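Local coordinates for nascent polypeptide-associated complex subunit alpha-like UBA domain-containing protein (Chaetomium thermophilum, PDB 5NNP), which binds an N-terminal acetyltransferase-like protein through its UBA domain and, as a HYPK relative, probably regulates N-terminal acetylation, at residues E19-K22 with A23-T26. Numbering follows the deposited sequence.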
loop_
_atom_site.group_PDB
_atom_site.type_symbol
_atom_site.label_atom_id
_atom_site.label_comp_id
_atom_site.label_asym_id
_atom_site.label_seq_id
_atom_site.Cartn_x
_atom_site.Cartn_y
_atom_site.Cartn_z
ATOM N N GLU C 19 18.388 -4.562 -24.654
ATOM C CA GLU C 19 18.916 -3.874 -23.485
ATOM C C GLU C 19 18.889 -4.806 -22.285
ATOM O O GLU C 19 18.493 -4.423 -21.193
ATOM C CB GLU C 19 18.137 -2.573 -23.214
ATOM C CG GLU C 19 18.198 -1.581 -24.393
ATOM C CD GLU C 19 17.952 -0.127 -24.014
ATOM O OE1 GLU C 19 17.071 0.139 -23.162
ATOM O OE2 GLU C 19 18.642 0.750 -24.583
ATOM N N LEU C 20 19.325 -6.039 -22.512
ATOM C CA LEU C 20 19.394 -7.047 -21.467
ATOM C C LEU C 20 20.819 -7.260 -20.971
ATOM O O LEU C 20 21.779 -7.008 -21.686
ATOM C CB LEU C 20 18.831 -8.367 -21.980
ATOM C CG LEU C 20 17.382 -8.315 -22.443
ATOM C CD1 LEU C 20 16.890 -9.708 -22.741
ATOM C CD2 LEU C 20 16.523 -7.672 -21.389
ATOM N N SER C 21 20.949 -7.734 -19.740
ATOM C CA SER C 21 22.240 -8.160 -19.224
ATOM C C SER C 21 22.707 -9.355 -20.025
ATOM O O SER C 21 21.886 -10.099 -20.557
ATOM C CB SER C 21 22.144 -8.529 -17.744
ATOM O OG SER C 21 21.324 -9.676 -17.563
ATOM N N LYS C 22 24.017 -9.543 -20.110
ATOM C CA LYS C 22 24.571 -10.692 -20.822
ATOM C C LYS C 22 23.981 -11.987 -20.242
ATOM O O LYS C 22 23.718 -12.939 -20.979
ATOM C CB LYS C 22 26.107 -10.699 -20.749
ATOM C CG LYS C 22 26.781 -11.452 -21.887
ATOM C CD LYS C 22 28.299 -11.503 -21.746
ATOM C CE LYS C 22 28.931 -12.496 -22.736
ATOM N NZ LYS C 22 30.424 -12.628 -22.586
ATOM N N ALA C 23 23.735 -12.003 -18.931
ATOM C CA ALA C 23 23.141 -13.171 -18.282
ATOM C C ALA C 23 21.717 -13.442 -18.778
ATOM O O ALA C 23 21.398 -14.561 -19.169
ATOM C CB ALA C 23 23.138 -12.993 -16.788
ATOM N N LYS C 24 20.869 -12.419 -18.759
ATOM C CA LYS C 24 19.476 -12.576 -19.173
ATOM C C LYS C 24 19.329 -12.807 -20.677
ATOM O O LYS C 24 18.411 -13.486 -21.123
ATOM C CB LYS C 24 18.653 -11.353 -18.762
ATOM C CG LYS C 24 18.455 -11.204 -17.264
ATOM C CD LYS C 24 17.724 -12.408 -16.691
ATOM C CE LYS C 24 17.442 -12.238 -15.211
ATOM N NZ LYS C 24 16.882 -13.483 -14.617
ATOM N N ALA C 25 20.228 -12.233 -21.462
ATOM C CA ALA C 25 20.150 -12.393 -22.900
ATOM C C ALA C 25 20.474 -13.834 -23.247
ATOM O O ALA C 25 19.818 -14.457 -24.088
ATOM C CB ALA C 25 21.093 -11.442 -23.591
ATOM N N THR C 26 21.484 -14.364 -22.567
ATOM C CA THR C 26 21.899 -15.745 -22.762
ATOM C C THR C 26 20.818 -16.723 -22.316
ATOM O O THR C 26 20.471 -17.670 -23.030
ATOM C CB THR C 26 23.197 -16.035 -22.000
ATOM O OG1 THR C 26 24.280 -15.349 -22.645
ATOM C CG2 THR C 26 23.475 -17.539 -21.967
#
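An N-cap opens the second helix of the three-helix UBA domain: Ser21 sits just ahead of helix 22-30, and its hydroxyl accepts the backbone N-H of Lys24. The bond from Lys24 N to Ser21 OG measures 3.0 Å and is nearly straight, at 163°. A chi1 of 66° sets OG between the backbone N and the carbonyl carbon of Ser21, facing the amide of Lys24. The first main-chain helical bond runs from Ala25 N to Ser21 O over 2.8 Å. Ahead of the cap, the CB of Leu20 packs against the methyl group of Ala25 at 4.1 Å, an apolar contact between the residue before the N-cap and the fourth of the helix, the pairing of a hydrophobic staple, while Ala25 is itself buried against Leu14 and Val15 of helix 8-18. At the next residue after the cap, the carbonyl oxygen of Lys22 takes two donors from Thr26, one turn further along: the backbone N at 3.1 Å and the hydroxyl OG1 at 3.0 Å, arriving from opposite faces of the carbonyl plane. The hydroxyl reaches back because chi1 of Thr26 (-71°) places OG1 beside its own backbone N. A valine in place of Thr26 would probably leave the Lys22 carbonyl with the main-chain bond alone from this residue and the side chain without its polar tie to the preceding turn. Before the cap, Glu19 leaves helix 8-18 with positive phi and forms salt bridges to Lys686 and Lys688 of the acetyltransferase-like chain. Thus the serine hydroxyl satisfies an amide of the first turn, where no carbonyl four residues back belongs to the helix, and the threonine hydroxyl donates to a carbonyl of the same helix, fixing the first turn by side-chain as well as main-chain bonds.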